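Local coordinates for protein possible adhesin (Caldicellulosiruptor kronotskyensis, PDB 4WA0) that probably mediates attachment of the thermophilic bacterium to cellulose, as a tapirin whose C-terminal beta-helix domain binds a magnesium ion, at residues I259-E264 against N270-E275; I274-R279 against L290-I295. All coordinates share one frame; numbering follows the deposited sequence. Where two conformers were deposited one is given.

Interaction 1: residues I259-E264 against N270-E275; sequences IVIYGE and NEARIE. With MG (magnesium ion), chain B.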
loop_
_atom_site.group_PDB
_atom_site.type_symbol
_atom_site.label_atom_id
_atom_site.label_comp_id
_atom_site.label_asym_id
_atom_site.label_seq_id
_atom_site.Cartn_x
_atom_site.Cartn_y
_atom_site.Cartn_z
ATOM N N ILE A 259 18.613 -2.849 -16.321
ATOM C CA ILE A 259 19.386 -3.986 -15.726
ATOM C C ILE A 259 18.600 -4.613 -14.571
ATOM O O ILE A 259 17.862 -3.901 -13.835
ATOM C CB ILE A 259 20.769 -3.494 -15.343
ATOM C CG1 ILE A 259 21.710 -4.654 -14.896
ATOM C CG2 ILE A 259 20.673 -2.443 -14.266
ATOM C CD1 ILE A 259 23.141 -4.206 -14.766
ATOM N N VAL A 260 18.651 -5.939 -14.486
ATOM C CA VAL A 260 18.150 -6.627 -13.324
ATOM C C VAL A 260 19.344 -7.118 -12.492
ATOM O O VAL A 260 20.275 -7.722 -13.041
ATOM C CB VAL A 260 17.093 -7.710 -13.646
ATOM C CG1 VAL A 260 17.655 -8.750 -14.563
ATOM C CG2 VAL A 260 16.526 -8.340 -12.391
ATOM N N ILE A 261 19.258 -6.844 -11.179
ATOM C CA ILE A 261 20.206 -7.373 -10.200
ATOM C C ILE A 261 19.525 -8.409 -9.347
ATOM O O ILE A 261 18.469 -8.130 -8.808
ATOM C CB ILE A 261 20.708 -6.219 -9.322
ATOM C CG1 ILE A 261 21.363 -5.098 -10.136
ATOM C CG2 ILE A 261 21.742 -6.621 -8.293
ATOM C CD1 ILE A 261 22.454 -5.463 -11.122
ATOM N N TYR A 262 20.170 -9.574 -9.195
ATOM C CA TYR A 262 19.645 -10.665 -8.421
ATOM C C TYR A 262 20.558 -10.842 -7.204
ATOM O O TYR A 262 21.775 -10.937 -7.366
ATOM C CB TYR A 262 19.721 -11.942 -9.185
ATOM C CG TYR A 262 18.837 -11.993 -10.440
ATOM C CD1 TYR A 262 17.532 -12.226 -10.338
ATOM C CD2 TYR A 262 19.403 -11.925 -11.698
ATOM C CE1 TYR A 262 16.711 -12.293 -11.491
ATOM C CE2 TYR A 262 18.601 -11.971 -12.851
ATOM C CZ TYR A 262 17.275 -12.198 -12.711
ATOM O OH TYR A 262 16.444 -12.297 -13.818
ATOM N N GLY A 263 19.979 -10.844 -6.013
ATOM C CA GLY A 263 20.762 -11.239 -4.796
ATOM C C GLY A 263 19.954 -12.248 -4.023
ATOM O O GLY A 263 18.990 -11.893 -3.362
ATOM N N GLU A 264 20.350 -13.517 -4.049
ATOM C CA GLU A 264 19.576 -14.496 -3.335
ATOM C C GLU A 264 19.390 -14.150 -1.866
ATOM O O GLU A 264 18.267 -14.060 -1.356
ATOM C CB GLU A 264 20.178 -15.904 -3.495
ATOM C CG GLU A 264 19.524 -16.981 -2.642
ATOM C CD GLU A 264 18.104 -17.375 -3.072
ATOM O OE1 GLU A 264 17.583 -16.852 -4.100
ATOM O OE2 GLU A 264 17.484 -18.230 -2.411
ATOM N N ASN A 270 25.509 -0.462 -2.508
ATOM C CA ASN A 270 26.871 -0.243 -2.956
ATOM C C ASN A 270 27.448 -1.491 -3.673
ATOM O O ASN A 270 28.192 -1.361 -4.665
ATOM C CB ASN A 270 27.699 0.162 -1.769
ATOM C CG ASN A 270 27.786 -0.958 -0.757
ATOM O OD1 ASN A 270 26.779 -1.504 -0.353
ATOM N ND2 ASN A 270 28.996 -1.348 -0.399
ATOM N N GLU A 271 27.142 -2.703 -3.204
ATOM C CA GLU A 271 27.438 -3.925 -3.912
ATOM C C GLU A 271 26.684 -4.066 -5.268
ATOM O O GLU A 271 27.259 -4.547 -6.274
ATOM C CB GLU A 271 27.137 -5.163 -3.036
ATOM C CG GLU A 271 28.173 -5.236 -1.897
ATOM C CD GLU A 271 27.735 -5.924 -0.614
ATOM O OE1 GLU A 271 26.533 -6.204 -0.425
ATOM O OE2 GLU A 271 28.650 -6.094 0.283
ATOM N N ALA A 272 25.436 -3.619 -5.306
ATOM C CA ALA A 272 24.691 -3.566 -6.565
ATOM C C ALA A 272 25.383 -2.636 -7.582
ATOM O O ALA A 272 25.542 -2.998 -8.772
ATOM C CB ALA A 272 23.236 -3.155 -6.375
ATOM N N ARG A 273 25.875 -1.512 -7.124
ATOM C CA ARG A 273 26.613 -0.607 -8.046
ATOM C C ARG A 273 27.892 -1.231 -8.591
ATOM O O ARG A 273 28.213 -1.024 -9.765
ATOM C CB ARG A 273 26.940 0.703 -7.394
ATOM C CG ARG A 273 25.753 1.657 -7.134
ATOM C CD ARG A 273 26.194 3.081 -6.672
ATOM N NE ARG A 273 26.481 3.180 -5.244
ATOM C CZ ARG A 273 25.558 3.234 -4.261
ATOM N NH1 ARG A 273 24.267 3.259 -4.567
ATOM N NH2 ARG A 273 25.932 3.257 -2.963
ATOM N N ILE A 274 28.607 -2.023 -7.790
ATOM C CA ILE A 274 29.747 -2.734 -8.294
ATOM C C ILE A 274 29.355 -3.760 -9.363
ATOM O O ILE A 274 30.007 -3.798 -10.435
ATOM C CB ILE A 274 30.501 -3.425 -7.131
ATOM C CG1 ILE A 274 31.157 -2.338 -6.260
ATOM C CG2 ILE A 274 31.494 -4.449 -7.708
ATOM C CD1 ILE A 274 31.622 -2.812 -4.906
ATOM N N GLU A 275 28.232 -4.462 -9.156
ATOM C CA GLU A 275 27.690 -5.422 -10.139
ATOM C C GLU A 275 27.268 -4.675 -11.396
ATOM O O GLU A 275 27.549 -5.135 -12.501
ATOM C CB GLU A 275 26.513 -6.177 -9.553
ATOM C CG GLU A 275 25.860 -7.232 -10.463
ATOM C CD GLU A 275 26.689 -8.468 -10.733
ATOM O OE1 GLU A 275 27.645 -8.705 -9.969
ATOM O OE2 GLU A 275 26.359 -9.227 -11.709
HETATM MG MG MG B . 28.405 -11.051 -9.784
#

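Interaction 2: residues I274-R279 against L290-I295; sequences IEISAR and LQLHLI. With MG (magnesium ion), chain B.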
loop_
_atom_site.group_PDB
_atom_site.type_symbol
_atom_site.label_atom_id
_atom_site.label_comp_id
_atom_site.label_asym_id
_atom_site.label_seq_id
_atom_site.Cartn_x
_atom_site.Cartn_y
_atom_site.Cartn_z
ATOM N N ILE A 274 28.607 -2.023 -7.790
ATOM C CA ILE A 274 29.747 -2.734 -8.294
ATOM C C ILE A 274 29.355 -3.760 -9.363
ATOM O O ILE A 274 30.007 -3.798 -10.435
ATOM C CB ILE A 274 30.501 -3.425 -7.131
ATOM C CG1 ILE A 274 31.157 -2.338 -6.260
ATOM C CG2 ILE A 274 31.494 -4.449 -7.708
ATOM C CD1 ILE A 274 31.622 -2.812 -4.906
ATOM N N GLU A 275 28.232 -4.462 -9.156
ATOM C CA GLU A 275 27.690 -5.422 -10.139
ATOM C C GLU A 275 27.268 -4.675 -11.396
ATOM O O GLU A 275 27.549 -5.135 -12.501
ATOM C CB GLU A 275 26.513 -6.177 -9.553
ATOM C CG GLU A 275 25.860 -7.232 -10.463
ATOM C CD GLU A 275 26.689 -8.468 -10.733
ATOM O OE1 GLU A 275 27.645 -8.705 -9.969
ATOM O OE2 GLU A 275 26.359 -9.227 -11.709
ATOM N N ILE A 276 26.602 -3.537 -11.215
ATOM C CA ILE A 276 26.119 -2.743 -12.372
ATOM C C ILE A 276 27.276 -2.235 -13.244
ATOM O O ILE A 276 27.251 -2.328 -14.501
ATOM C CB ILE A 276 25.210 -1.556 -11.973
ATOM C CG1 ILE A 276 23.906 -2.043 -11.269
ATOM C CG2 ILE A 276 24.886 -0.643 -13.168
ATOM C CD1 ILE A 276 23.248 -0.982 -10.421
ATOM N N SER A 277 28.281 -1.719 -12.593
ATOM C CA SER A 277 29.416 -1.168 -13.303
ATOM C C SER A 277 30.138 -2.264 -14.132
ATOM O O SER A 277 30.516 -2.086 -15.318
ATOM C CB SER A 277 30.358 -0.540 -12.282
ATOM O OG SER A 277 29.783 0.588 -11.671
ATOM N N ALA A 278 30.320 -3.422 -13.523
ATOM C CA ALA A 278 30.934 -4.531 -14.214
ATOM C C ALA A 278 30.074 -4.993 -15.372
ATOM O O ALA A 278 30.606 -5.259 -16.456
ATOM C CB ALA A 278 31.231 -5.696 -13.254
ATOM N N ARG A 279 28.744 -5.089 -15.204
ATOM C CA ARG A 279 27.894 -5.634 -16.275
ATOM C C ARG A 279 27.822 -4.664 -17.455
ATOM O O ARG A 279 27.802 -5.100 -18.613
ATOM C CB ARG A 279 26.457 -5.871 -15.779
ATOM C CG ARG A 279 25.474 -6.320 -16.841
ATOM C CD ARG A 279 25.837 -7.610 -17.517
ATOM N NE ARG A 279 25.912 -8.710 -16.562
ATOM C CZ ARG A 279 26.672 -9.784 -16.695
ATOM N NH1 ARG A 279 26.681 -10.736 -15.760
ATOM N NH2 ARG A 279 27.503 -9.873 -17.721
ATOM N N LEU A 290 19.525 5.077 -15.138
ATOM C CA LEU A 290 19.355 3.632 -15.338
ATOM C C LEU A 290 17.975 3.102 -15.010
ATOM O O LEU A 290 17.354 3.574 -14.096
ATOM C CB LEU A 290 20.348 3.032 -14.341
ATOM C CG LEU A 290 20.834 1.640 -14.354
ATOM C CD1 LEU A 290 21.350 1.359 -15.749
ATOM C CD2 LEU A 290 21.932 1.557 -13.315
ATOM N N GLN A 291 17.463 2.142 -15.770
ATOM C CA GLN A 291 16.275 1.494 -15.312
ATOM C C GLN A 291 16.698 0.241 -14.548
ATOM O O GLN A 291 17.315 -0.662 -15.109
ATOM C CB GLN A 291 15.324 1.114 -16.397
ATOM C CG GLN A 291 14.041 0.566 -15.783
ATOM C CD GLN A 291 12.965 0.314 -16.765
ATOM O OE1 GLN A 291 12.306 -0.706 -16.667
ATOM N NE2 GLN A 291 12.736 1.250 -17.706
ATOM N N LEU A 292 16.308 0.172 -13.295
ATOM C CA LEU A 292 16.870 -0.855 -12.387
ATOM C C LEU A 292 15.790 -1.695 -11.720
ATOM O O LEU A 292 14.858 -1.166 -11.178
ATOM C CB LEU A 292 17.660 -0.126 -11.300
ATOM C CG LEU A 292 18.355 -0.930 -10.196
ATOM C CD1 LEU A 292 19.501 -1.753 -10.753
ATOM C CD2 LEU A 292 18.877 0.006 -9.156
ATOM N N HIS A 293 15.978 -3.021 -11.739
ATOM C CA HIS A 293 15.080 -3.959 -11.110
ATOM C C HIS A 293 15.908 -4.787 -10.114
ATOM O O HIS A 293 16.846 -5.403 -10.513
ATOM C CB HIS A 293 14.409 -4.821 -12.145
ATOM C CG HIS A 293 13.718 -4.002 -13.181
ATOM N ND1 HIS A 293 12.484 -3.468 -12.945
ATOM C CD2 HIS A 293 14.119 -3.518 -14.376
ATOM C CE1 HIS A 293 12.140 -2.687 -13.956
ATOM N NE2 HIS A 293 13.119 -2.687 -14.822
ATOM N N LEU A 294 15.536 -4.733 -8.840
ATOM C CA LEU A 294 16.288 -5.385 -7.771
ATOM C C LEU A 294 15.408 -6.546 -7.316
ATOM O O LEU A 294 14.231 -6.343 -6.941
ATOM C CB LEU A 294 16.466 -4.413 -6.605
ATOM C CG LEU A 294 17.336 -3.190 -6.877
ATOM C CD1 LEU A 294 17.297 -2.259 -5.667
ATOM C CD2 LEU A 294 18.761 -3.480 -7.333
ATOM N N ILE A 295 15.954 -7.756 -7.338
ATOM C CA ILE A 295 15.221 -8.968 -6.967
ATOM C C ILE A 295 16.053 -9.775 -5.974
ATOM O O ILE A 295 17.220 -10.079 -6.261
ATOM C CB ILE A 295 14.894 -9.821 -8.190
ATOM C CG1 ILE A 295 14.259 -8.935 -9.305
ATOM C CG2 ILE A 295 14.003 -10.980 -7.791
ATOM C CD1 ILE A 295 13.663 -9.691 -10.407
HETATM MG MG MG B . 28.405 -11.051 -9.784
#

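Interaction 1: residues I259-E264 against N270-E275
The helix 269-280 that lies at one end of the tapirin beta-helix settles on strand 258-263 through A272 and E275, which both approach the side chain of I261 from the helix side. The two helix residues lie three positions apart, hence on the same side of the helix, while I261 points at them from the strand. Its two branches divide the work. CG2 takes the A272 methyl, with I261 CG2 4.2 Å from A272 CB. The other branch ends in a fold, chi2 being -52°, and sets I261 CD1 3.9 Å from E275 CG; there the two side chains run past one another in opposite directions. A small residue at 272 is matched by a close backbone approach, I261 CA lying 6.9 Å from A272 CA. The side chain of I261 also touches L292 and L294 of the adjacent strand 291-296, whereas V260 and Y262 turn to the other side, against helix 342-352. The interface thus uses only apolar carbon atoms, even where the helix supplies a glutamate: its CG does the packing and its carboxylate goes on to the metal. E275 bends at chi2 (70°), which carries that group past the isoleucine to the magnesium ion shared with D239 OD1 and the carbonyl oxygens of V241, S243 and L246. This buried carboxylate is held at both oxygens, E275 OE2 by the hydroxyl of S248 and E275 OE1 by the metal. Binding is one-sided: the magnesium is 2.5 Å from E275 OE1 but 3.3 Å from E275 OE2.

Interaction 2: residues I274-R279 against L290-I295
S248 OG, already a partner of E275, also accepts a hydrogen bond from R279 NE, on a different side of the helix from I276, which meets L290 and L292. E275 and R279 are four residues apart, about one turn, and are linked by the helical bond R279 N to E275 O (3.0 Å). R279 NH1 adds a salt bridge to the metal ligand D239, so that R279 probably helps to position the magnesium site from the second shell. Toward the strand the chemistry changes completely, to methyl against methyl. The I276 side chain projects at L290 and the two meet tip to tip, with I276 CG2 3.7 Å from L290 CD2. The longer branch of I276 is nearly extended at chi2 (159°) and delivers its end to the neighbouring leucine, where I276 CD1 lies 3.8 Å from L292 CD1. That pair crosses at about a right angle. The helix lies at one end of the beta-helix, consistent with a cap, and I276 points into its apolar interior, where L292 and L294 also rest on M310 of strand 308-311. L290 CD2 meets both CG2 and CD1 of I276, L292 CD1 meets CD1 alone, and both leucines come from the strand side. L290 reaches I276 because CG stands anti to the backbone N (chi1 -164°), which directs the branch toward the helix. The backbones stay well separated, I276 CA being 9.4 Å from L292 CA, and the gap is bridged by side chains alone; I276 CD1 comes within 4.1 Å of L290 CD2.

In the fold
Both contacts are buried, and together they fix helix 269-280 to two neighbouring strands, 258-263 in interaction 1 and 291-296 in interaction 2. The strands are hydrogen-bonded to each other, probably including I259 N to Q291 O at 2.8 Å, and the side chains join likewise, I261 CD1 lying 3.7 Å from I276 CG1. These two isoleucines, with L290 and L292, form an apolar layer between helix and strands. The difference lies in distance and chemistry. Interaction 1 brings the backbone closer, through an alanine, and borders the magnesium site with a glutamate; interaction 2 holds the backbones farther apart and is purely aliphatic, with the polar side of the helix turned elsewhere.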